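Local structure of pyocin-S2 immunity protein (Pseudomonas aeruginosa, 4QKO) at residues K11-F16 / K43-P48; K18-N23 / I35-E40; S51-Y56 / V69-E74. The protein binds the HNH nuclease domain of pyocin S2 and so probably protects the producing cell from its own toxin. All coordinates share one frame; numbering follows the deposited sequence.

Interaction 1 (K11-F16 / K43-P48)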
loop_
_atom_site.group_PDB
_atom_site.type_symbol
_atom_site.label_atom_id
_atom_site.label_comp_id
_atom_site.label_asym_id
_atom_site.label_seq_id
_atom_site.Cartn_x
_atom_site.Cartn_y
_atom_site.Cartn_z
ATOM N N LYS A 11 7.343 -8.505 -23.608
ATOM C CA LYS A 11 8.286 -7.436 -23.251
ATOM C C LYS A 11 7.589 -6.127 -22.830
ATOM O O LYS A 11 8.041 -5.462 -21.846
ATOM C CB LYS A 11 9.270 -7.194 -24.403
ATOM C CG LYS A 11 10.353 -6.182 -24.090
ATOM C CD LYS A 11 9.905 -4.760 -24.414
ATOM C CE LYS A 11 10.399 -4.337 -25.793
ATOM N NZ LYS A 11 11.886 -4.267 -25.822
ATOM N N GLU A 12 6.520 -5.752 -23.544
ATOM C CA GLU A 12 5.701 -4.580 -23.208
ATOM C C GLU A 12 5.006 -4.737 -21.860
ATOM O O GLU A 12 4.848 -3.790 -21.087
ATOM C CB GLU A 12 4.618 -4.278 -24.225
ATOM C CG GLU A 12 5.140 -3.689 -25.563
ATOM C CD GLU A 12 4.123 -3.690 -26.755
ATOM O OE1 GLU A 12 3.063 -4.388 -26.718
ATOM O OE2 GLU A 12 4.408 -2.962 -27.775
ATOM N N PHE A 13 4.490 -5.930 -21.619
ATOM C CA PHE A 13 3.813 -6.138 -20.345
ATOM C C PHE A 13 4.812 -6.123 -19.179
ATOM O O PHE A 13 4.517 -5.597 -18.146
ATOM C CB PHE A 13 3.055 -7.458 -20.334
ATOM C CG PHE A 13 2.170 -7.588 -19.154
ATOM C CD1 PHE A 13 1.072 -6.770 -19.039
ATOM C CD2 PHE A 13 2.448 -8.499 -18.148
ATOM C CE1 PHE A 13 0.221 -6.865 -17.945
ATOM C CE2 PHE A 13 1.582 -8.615 -17.053
ATOM C CZ PHE A 13 0.481 -7.779 -16.948
ATOM N N LEU A 14 6.000 -6.687 -19.386
ATOM C CA LEU A 14 7.059 -6.662 -18.386
ATOM C C LEU A 14 7.418 -5.219 -18.072
ATOM O O LEU A 14 7.553 -4.864 -16.889
ATOM C CB LEU A 14 8.281 -7.512 -18.809
ATOM C CG LEU A 14 9.506 -7.387 -17.939
ATOM C CD1 LEU A 14 9.299 -7.985 -16.571
ATOM C CD2 LEU A 14 10.698 -8.026 -18.624
ATOM N N GLU A 15 7.549 -4.385 -19.094
ATOM C CA GLU A 15 7.909 -2.991 -18.835
ATOM C C GLU A 15 6.800 -2.211 -18.057
ATOM O O GLU A 15 7.107 -1.420 -17.163
ATOM C CB GLU A 15 8.289 -2.316 -20.141
ATOM C CG GLU A 15 9.242 -3.135 -21.034
ATOM C CD GLU A 15 10.258 -4.030 -20.298
ATOM O OE1 GLU A 15 10.663 -3.701 -19.146
ATOM O OE2 GLU A 15 10.689 -5.047 -20.892
ATOM N N PHE A 16 5.524 -2.462 -18.344
ATOM C CA PHE A 16 4.420 -1.930 -17.533
ATOM C C PHE A 16 4.506 -2.445 -16.073
ATOM O O PHE A 16 4.457 -1.645 -15.112
ATOM C CB PHE A 16 3.139 -2.387 -18.120
ATOM C CG PHE A 16 1.882 -1.990 -17.390
ATOM C CD1 PHE A 16 1.575 -0.665 -17.123
ATOM C CD2 PHE A 16 0.933 -2.975 -17.054
ATOM C CE1 PHE A 16 0.346 -0.311 -16.508
ATOM C CE2 PHE A 16 -0.314 -2.629 -16.475
ATOM C CZ PHE A 16 -0.611 -1.299 -16.205
ATOM N N LYS A 43 -7.187 -5.839 -13.725
ATOM C CA LYS A 43 -8.074 -6.054 -14.893
ATOM C C LYS A 43 -7.425 -6.789 -16.054
ATOM O O LYS A 43 -8.003 -7.713 -16.643
ATOM C CB LYS A 43 -8.609 -4.717 -15.457
ATOM C CG LYS A 43 -9.890 -4.199 -14.837
ATOM C CD LYS A 43 -10.920 -3.728 -15.889
ATOM C CE LYS A 43 -10.387 -2.854 -17.049
ATOM N NZ LYS A 43 -10.042 -1.439 -16.675
ATOM N N LEU A 44 -6.239 -6.366 -16.433
ATOM C CA LEU A 44 -5.584 -6.984 -17.564
ATOM C C LEU A 44 -5.269 -8.474 -17.340
ATOM O O LEU A 44 -5.423 -9.275 -18.260
ATOM C CB LEU A 44 -4.253 -6.312 -17.870
ATOM C CG LEU A 44 -3.986 -5.299 -18.961
ATOM C CD1 LEU A 44 -5.048 -5.266 -20.041
ATOM C CD2 LEU A 44 -3.708 -3.924 -18.396
ATOM N N THR A 45 -4.744 -8.826 -16.151
ATOM C CA THR A 45 -4.228 -10.193 -15.954
ATOM C C THR A 45 -5.399 -11.145 -15.788
ATOM O O THR A 45 -5.269 -12.319 -16.144
ATOM C CB THR A 45 -3.384 -10.346 -14.698
ATOM O OG1 THR A 45 -4.140 -9.877 -13.610
ATOM C CG2 THR A 45 -2.063 -9.501 -14.741
ATOM N N GLU A 46 -6.497 -10.668 -15.193
ATOM C CA GLU A 46 -7.611 -11.530 -14.821
ATOM C C GLU A 46 -7.206 -12.571 -13.786
ATOM O O GLU A 46 -7.955 -13.516 -13.542
ATOM C CB GLU A 46 -8.263 -12.233 -16.036
ATOM C CG GLU A 46 -8.764 -11.220 -17.037
ATOM C CD GLU A 46 -9.263 -11.815 -18.373
ATOM O OE1 GLU A 46 -10.365 -11.398 -18.770
ATOM O OE2 GLU A 46 -8.565 -12.630 -19.026
ATOM N N HIS A 47 -6.085 -12.365 -13.119
ATOM C CA HIS A 47 -5.576 -13.368 -12.233
ATOM C C HIS A 47 -6.260 -13.229 -10.872
ATOM O O HIS A 47 -6.415 -12.114 -10.325
ATOM C CB HIS A 47 -4.098 -13.227 -12.120
ATOM C CG HIS A 47 -3.438 -14.366 -11.431
ATOM N ND1 HIS A 47 -3.512 -14.525 -10.077
ATOM C CD2 HIS A 47 -2.634 -15.339 -11.879
ATOM C CE1 HIS A 47 -2.839 -15.592 -9.723
ATOM N NE2 HIS A 47 -2.264 -16.086 -10.794
ATOM N N PRO A 48 -6.597 -14.351 -10.262
ATOM C CA PRO A 48 -7.309 -14.238 -9.003
ATOM C C PRO A 48 -6.517 -13.715 -7.783
ATOM O O PRO A 48 -7.108 -13.337 -6.820
ATOM C CB PRO A 48 -7.787 -15.693 -8.767
ATOM C CG PRO A 48 -6.881 -16.499 -9.511
ATOM C CD PRO A 48 -6.561 -15.751 -10.745
#

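Interaction 2 (K18-N23 / I35-E40)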
loop_
_atom_site.group_PDB
_atom_site.type_symbol
_atom_site.label_atom_id
_atom_site.label_comp_id
_atom_site.label_asym_id
_atom_site.label_seq_id
_atom_site.Cartn_x
_atom_site.Cartn_y
_atom_site.Cartn_z
ATOM N N LYS A 18 7.164 -3.598 -14.434
ATOM C CA LYS A 18 8.364 -3.033 -13.815
ATOM C C LYS A 18 8.078 -1.606 -13.414
ATOM O O LYS A 18 8.501 -1.193 -12.323
ATOM C CB LYS A 18 9.576 -2.926 -14.739
ATOM C CG LYS A 18 10.513 -4.091 -14.988
ATOM C CD LYS A 18 11.709 -3.557 -15.799
ATOM C CE LYS A 18 12.228 -4.526 -16.875
ATOM N NZ LYS A 18 13.195 -5.508 -16.317
ATOM N N ASP A 19 7.370 -0.850 -14.261
ATOM C CA ASP A 19 6.980 0.524 -13.906
ATOM C C ASP A 19 6.124 0.625 -12.671
ATOM O O ASP A 19 6.353 1.498 -11.812
ATOM C CB ASP A 19 6.295 1.259 -15.058
ATOM C CG ASP A 19 7.286 1.584 -16.228
ATOM O OD1 ASP A 19 8.508 1.702 -15.974
ATOM O OD2 ASP A 19 6.837 1.703 -17.409
ATOM N N ILE A 20 5.123 -0.241 -12.584
ATOM C CA ILE A 20 4.296 -0.273 -11.363
ATOM C C ILE A 20 5.134 -0.674 -10.145
ATOM O O ILE A 20 5.100 0.007 -9.108
ATOM C CB ILE A 20 3.124 -1.281 -11.492
ATOM C CG1 ILE A 20 2.188 -0.804 -12.574
ATOM C CG2 ILE A 20 2.433 -1.420 -10.153
ATOM C CD1 ILE A 20 1.007 -1.712 -12.896
ATOM N N TYR A 21 5.894 -1.767 -10.273
ATOM C CA TYR A 21 6.650 -2.362 -9.190
ATOM C C TYR A 21 7.729 -1.460 -8.613
ATOM O O TYR A 21 7.895 -1.413 -7.385
ATOM C CB TYR A 21 7.301 -3.654 -9.651
ATOM C CG TYR A 21 7.843 -4.534 -8.586
ATOM C CD1 TYR A 21 7.027 -5.440 -7.912
ATOM C CD2 TYR A 21 9.185 -4.461 -8.234
ATOM C CE1 TYR A 21 7.548 -6.231 -6.914
ATOM C CE2 TYR A 21 9.730 -5.259 -7.248
ATOM C CZ TYR A 21 8.931 -6.152 -6.587
ATOM O OH TYR A 21 9.586 -6.973 -5.662
ATOM N N THR A 22 8.446 -0.751 -9.482
ATOM C CA THR A 22 9.495 0.174 -9.058
ATOM C C THR A 22 8.965 1.553 -8.742
ATOM O O THR A 22 9.752 2.437 -8.342
ATOM C CB THR A 22 10.598 0.327 -10.162
ATOM O OG1 THR A 22 9.974 0.700 -11.398
ATOM C CG2 THR A 22 11.315 -1.003 -10.329
ATOM N N ASN A 23 7.677 1.780 -8.940
ATOM C CA ASN A 23 7.089 3.092 -8.770
ATOM C C ASN A 23 7.842 4.164 -9.600
ATOM O O ASN A 23 8.345 5.177 -9.074
ATOM C CB ASN A 23 7.024 3.480 -7.287
ATOM C CG ASN A 23 6.230 4.730 -7.036
ATOM O OD1 ASN A 23 6.481 5.458 -6.049
ATOM N ND2 ASN A 23 5.285 5.018 -7.891
ATOM N N ILE A 35 -2.327 4.147 -8.425
ATOM C CA ILE A 35 -3.455 3.325 -8.032
ATOM C C ILE A 35 -4.206 2.858 -9.258
ATOM O O ILE A 35 -4.610 1.674 -9.354
ATOM C CB ILE A 35 -4.401 4.037 -7.033
ATOM C CG1 ILE A 35 -3.749 4.175 -5.657
ATOM C CG2 ILE A 35 -5.709 3.251 -6.883
ATOM C CD1 ILE A 35 -4.396 5.151 -4.688
ATOM N N GLN A 36 -4.388 3.776 -10.213
ATOM C CA GLN A 36 -5.039 3.429 -11.472
ATOM C C GLN A 36 -4.334 2.366 -12.257
ATOM O O GLN A 36 -4.970 1.454 -12.787
ATOM C CB GLN A 36 -5.226 4.676 -12.350
ATOM C CG GLN A 36 -6.396 5.466 -11.843
ATOM C CD GLN A 36 -7.650 4.584 -11.784
ATOM O OE1 GLN A 36 -8.029 3.962 -12.806
ATOM N NE2 GLN A 36 -8.279 4.484 -10.570
ATOM N N ALA A 37 -3.018 2.436 -12.290
ATOM C CA ALA A 37 -2.241 1.418 -12.990
ATOM C C ALA A 37 -2.355 0.037 -12.288
ATOM O O ALA A 37 -2.475 -0.969 -12.942
ATOM C CB ALA A 37 -0.819 1.847 -13.022
ATOM N N VAL A 38 -2.317 -0.003 -10.957
ATOM C CA VAL A 38 -2.563 -1.231 -10.216
ATOM C C VAL A 38 -3.963 -1.824 -10.560
ATOM O O VAL A 38 -4.067 -3.015 -10.825
ATOM C CB VAL A 38 -2.393 -1.049 -8.738
ATOM C CG1 VAL A 38 -2.837 -2.316 -7.985
ATOM C CG2 VAL A 38 -0.933 -0.828 -8.420
ATOM N N LEU A 39 -4.989 -0.991 -10.596
ATOM C CA LEU A 39 -6.373 -1.428 -10.977
ATOM C C LEU A 39 -6.401 -1.884 -12.391
ATOM O O LEU A 39 -6.959 -2.939 -12.679
ATOM C CB LEU A 39 -7.381 -0.315 -10.725
ATOM C CG LEU A 39 -7.622 0.029 -9.224
ATOM C CD1 LEU A 39 -8.479 1.288 -9.051
ATOM C CD2 LEU A 39 -8.262 -1.120 -8.425
ATOM N N GLU A 40 -5.689 -1.194 -13.277
ATOM C CA GLU A 40 -5.516 -1.661 -14.652
ATOM C C GLU A 40 -4.805 -3.044 -14.746
ATOM O O GLU A 40 -5.242 -3.886 -15.523
ATOM C CB GLU A 40 -4.786 -0.633 -15.523
ATOM C CG GLU A 40 -5.675 0.531 -15.913
ATOM C CD GLU A 40 -5.016 1.680 -16.731
ATOM O OE1 GLU A 40 -4.333 1.403 -17.756
ATOM O OE2 GLU A 40 -5.279 2.875 -16.402
#

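Interaction 3 (S51-Y56 / V69-E74)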
loop_
_atom_site.group_PDB
_atom_site.type_symbol
_atom_site.label_atom_id
_atom_site.label_comp_id
_atom_site.label_asym_id
_atom_site.label_seq_id
_atom_site.Cartn_x
_atom_site.Cartn_y
_atom_site.Cartn_z
ATOM N N SER A 51 -3.624 -7.728 -7.031
ATOM C CA SER A 51 -2.421 -6.940 -6.642
ATOM C C SER A 51 -1.478 -7.748 -5.733
ATOM O O SER A 51 -0.333 -7.348 -5.516
ATOM C CB SER A 51 -2.801 -5.620 -5.991
ATOM O OG SER A 51 -3.640 -5.728 -4.878
ATOM N N ASP A 52 -1.928 -8.896 -5.178
ATOM C CA ASP A 52 -1.054 -9.643 -4.306
ATOM C C ASP A 52 0.112 -10.176 -5.117
ATOM O O ASP A 52 1.119 -10.424 -4.540
ATOM C CB ASP A 52 -1.667 -10.832 -3.578
ATOM C CG ASP A 52 -2.717 -10.450 -2.559
ATOM O OD1 ASP A 52 -2.906 -9.260 -2.276
ATOM O OD2 ASP A 52 -3.391 -11.407 -1.992
ATOM N N LEU A 53 -0.017 -10.314 -6.450
ATOM C CA LEU A 53 1.089 -10.732 -7.333
ATOM C C LEU A 53 2.251 -9.765 -7.167
ATOM O O LEU A 53 3.368 -10.187 -7.200
ATOM C CB LEU A 53 0.649 -10.715 -8.782
ATOM C CG LEU A 53 -0.375 -11.765 -9.193
ATOM C CD1 LEU A 53 -0.674 -11.635 -10.656
ATOM C CD2 LEU A 53 0.160 -13.164 -8.952
ATOM N N LEU A 54 1.911 -8.478 -7.003
ATOM C CA LEU A 54 2.940 -7.486 -6.853
ATOM C C LEU A 54 3.477 -7.346 -5.454
ATOM O O LEU A 54 4.665 -7.172 -5.264
ATOM C CB LEU A 54 2.344 -6.128 -7.246
ATOM C CG LEU A 54 1.768 -5.932 -8.654
ATOM C CD1 LEU A 54 1.002 -4.667 -8.698
ATOM C CD2 LEU A 54 2.882 -5.849 -9.661
ATOM N N TYR A 55 2.598 -7.342 -4.457
ATOM C CA TYR A 55 2.934 -6.984 -3.082
ATOM C C TYR A 55 3.000 -8.082 -2.046
ATOM O O TYR A 55 3.646 -7.921 -1.015
ATOM C CB TYR A 55 2.040 -5.861 -2.598
ATOM C CG TYR A 55 2.131 -4.670 -3.545
ATOM C CD1 TYR A 55 3.326 -4.007 -3.738
ATOM C CD2 TYR A 55 1.085 -4.316 -4.332
ATOM C CE1 TYR A 55 3.427 -2.944 -4.651
ATOM C CE2 TYR A 55 1.153 -3.226 -5.205
ATOM C CZ TYR A 55 2.333 -2.569 -5.380
ATOM O OH TYR A 55 2.450 -1.578 -6.329
ATOM N N TYR A 56 2.342 -9.192 -2.300
ATOM C CA TYR A 56 2.293 -10.260 -1.362
ATOM C C TYR A 56 2.482 -11.563 -2.137
ATOM O O TYR A 56 1.576 -12.464 -2.169
ATOM C CB TYR A 56 0.952 -10.268 -0.584
ATOM C CG TYR A 56 0.727 -8.999 0.163
ATOM C CD1 TYR A 56 1.223 -8.840 1.426
ATOM C CD2 TYR A 56 0.026 -7.968 -0.434
ATOM C CE1 TYR A 56 1.012 -7.638 2.130
ATOM C CE2 TYR A 56 -0.206 -6.776 0.221
ATOM C CZ TYR A 56 0.344 -6.621 1.507
ATOM O OH TYR A 56 0.182 -5.453 2.181
ATOM N N VAL A 69 5.349 -11.613 -14.181
ATOM C CA VAL A 69 4.950 -11.884 -15.574
ATOM C C VAL A 69 4.845 -13.357 -15.849
ATOM O O VAL A 69 3.933 -13.788 -16.520
ATOM C CB VAL A 69 5.922 -11.264 -16.570
ATOM C CG1 VAL A 69 5.537 -11.647 -17.976
ATOM C CG2 VAL A 69 5.807 -9.725 -16.458
ATOM N N LYS A 70 5.859 -14.107 -15.444
ATOM C CA LYS A 70 5.879 -15.536 -15.610
ATOM C C LYS A 70 4.676 -16.168 -14.930
ATOM O O LYS A 70 4.071 -17.071 -15.534
ATOM C CB LYS A 70 7.145 -16.123 -15.055
ATOM C CG LYS A 70 7.287 -17.617 -15.321
ATOM C CD LYS A 70 8.376 -18.181 -14.407
ATOM C CE LYS A 70 8.539 -19.666 -14.606
ATOM N NZ LYS A 70 9.916 -20.052 -14.253
ATOM N N GLU A 71 4.329 -15.721 -13.703
ATOM C CA GLU A 71 3.204 -16.308 -13.015
ATOM C C GLU A 71 1.909 -16.074 -13.821
ATOM O O GLU A 71 1.059 -16.941 -14.005
ATOM C CB GLU A 71 3.034 -15.805 -11.594
ATOM C CG GLU A 71 1.852 -16.496 -10.918
ATOM C CD GLU A 71 1.799 -16.408 -9.411
ATOM O OE1 GLU A 71 2.676 -15.820 -8.722
ATOM O OE2 GLU A 71 0.848 -17.049 -8.896
ATOM N N VAL A 72 1.754 -14.848 -14.293
ATOM C CA VAL A 72 0.615 -14.476 -15.060
ATOM C C VAL A 72 0.590 -15.279 -16.362
ATOM O O VAL A 72 -0.458 -15.873 -16.707
ATOM C CB VAL A 72 0.600 -12.987 -15.412
ATOM C CG1 VAL A 72 -0.440 -12.679 -16.441
ATOM C CG2 VAL A 72 0.368 -12.156 -14.178
ATOM N N LYS A 73 1.698 -15.279 -17.091
ATOM C CA LYS A 73 1.733 -15.991 -18.370
ATOM C C LYS A 73 1.330 -17.496 -18.229
ATOM O O LYS A 73 0.526 -18.044 -19.057
ATOM C CB LYS A 73 3.139 -15.910 -18.921
ATOM C CG LYS A 73 3.422 -16.618 -20.219
ATOM C CD LYS A 73 4.834 -16.373 -20.714
ATOM C CE LYS A 73 4.930 -16.888 -22.132
ATOM N NZ LYS A 73 6.359 -16.801 -22.492
ATOM N N GLU A 74 1.896 -18.126 -17.204
ATOM C CA GLU A 74 1.743 -19.571 -17.037
ATOM C C GLU A 74 0.372 -19.873 -16.564
ATOM O O GLU A 74 -0.217 -20.847 -17.014
ATOM C CB GLU A 74 2.798 -20.117 -16.116
ATOM C CG GLU A 74 4.198 -20.166 -16.717
ATOM C CD GLU A 74 5.235 -20.844 -15.801
ATOM O OE1 GLU A 74 4.854 -21.446 -14.736
ATOM O OE2 GLU A 74 6.438 -20.827 -16.172
#

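Interaction 1 (K11-F16 / K43-P48)
Phe13 and Leu44 mark the nearest approach of the backbones, their CA atoms 9.8 Å apart, a separation wide enough for large side chains to fill the space between helix 10-21 and the last turn of helix 31-45. Two aromatic rings, one helical turn apart, do the reaching. Phe13 holds its CG anti to the backbone N (chi1 -170°), which sends the ring out toward the other helix, where CZ meets the methyl CG2 of Thr45 at 3.8 Å; the two side chains lie roughly perpendicular. Phe16 extends in the same way and brings CE2 to 4.1 Å from CD2 of Leu44, an oblique approach of ring and methyl. No hydrogen bond joins the segments, so the contact rests on apolar touching alone.

Thr45 divides its two branches between different tasks. While CG2 faces Phe13, OG1 sits between the backbone N and the carbonyl carbon (chi1 54°) and accepts a hydrogen bond from His47 N at 3.2 Å, nearly straight at 168°. This is an ST turn, and the same hydroxyl is also bonded to Phe41 O within the helix. Glu46, with positive phi, leaves the helical conformation here, and its carboxylate forms a salt bridge with Arg76. The Phe13 ring also meets that of Phe84. Helices 10-21 and 31-45 pair in this way in the core of the four-helix colicin/pyocin immunity protein fold, with an ST turn where helix 31-45 gives way to loop.

Interaction 2 (K18-N23 / I35-E40)
Ile20, with the largest share of the buried surface, meets both Ala37 and Val38 on the facing helix and illustrates how one branched side chain can engage two neighbours. Its CG1 arm is extended (chi2 177°), carrying CD1 past the small side chain of Ala37: the terminal methyl lies 4.0 Å from Ala37 CB and 3.6 Å from the carbonyl oxygen Ala37 O. The other branch, CG2, stands anti to the backbone N and approaches CG2 of Val38 at 3.8 Å. Because Ala37 ends at CB, the backbones come close, with the CA atoms of Ile20 and Ala37 6.9 Å apart.

Helix 10-21 finishes beside this contact. Asn23, with positive phi, closes it in a Schellman motif, and Lys18 O receives both Thr22 N and Thr22 OG1, the hydroxyl at 2.6 Å, from opposite faces of its carbonyl plane. Phe28 touches Ile20 and Ala37, whereas Val38 also packs on Tyr85 of the pyocin S2 chain. A polar tie lies close by, where Ile20 O is hydrogen-bonded to His34 of helix 31-45. Between the segments themselves the side-chain contact is apolar and all three touching residues are buried, which is consistent with cohesion through van der Waals contact and burial of apolar surface.

Interaction 3 (S51-Y56 / V69-E74)
Leu53 splits its two methyls between neighbouring residues of helix 65-78, an example of a forked side chain facing one apolar and one charged partner. CD1 meets CG2 of Val72 at 3.7 Å, the two side chains standing at about a right angle. CD2 instead lies against the carboxylate end of Glu71, 3.7 Å from CD, and this pair approaches obliquely. Glu71 reaches that position with CG anti to its backbone N (chi1 -178°) and the chain extended beyond it, which brings the carboxylate, rather than the methylenes, beside CD2 of Leu53.

The charge has its own partner: Glu71 OE1 forms a salt bridge with Arg61 NE, and the same arginine donates through NH2 to Leu53 O. Arg61 is thus bonded both to the carboxylate and to the backbone of the leucine that packs against it. The facing CA atoms of Leu53 and Glu71 are 8.2 Å apart. Around this pair, the short helix 52-55 touches all three of the other helices: besides its contact with helix 65-78, Leu53 meets Phe41 of helix 31-45, and Tyr55 rests on Ile20 of helix 10-21. Val69, on helix 65-78, packs in turn against Leu14 of helix 10-21.

In the fold
The three contacts together join all four helices into one small core. Interactions 1 and 2 both pair helix 10-21 with helix 31-45, their centres about 10 Å apart, and interaction 2 is nested in the loop that interaction 1 closes; Phe16 CZ bridges them, 3.8 Å from Ala37 O. Interaction 3 follows in series, its centre about 8 Å from that of interaction 1, where Thr45 CG2 and Val72 CG2 meet at 3.6 Å. Ile20 CG2 connects interactions 2 and 3, touching Leu54 CD1 at 3.8 Å. Segment 51-56 also faces the toxin: Tyr56 OH bonds to Tyr85 O of the pyocin S2 chain, and Asp52 OD1 to Glu88 N of that chain, linking core and nuclease-binding surface.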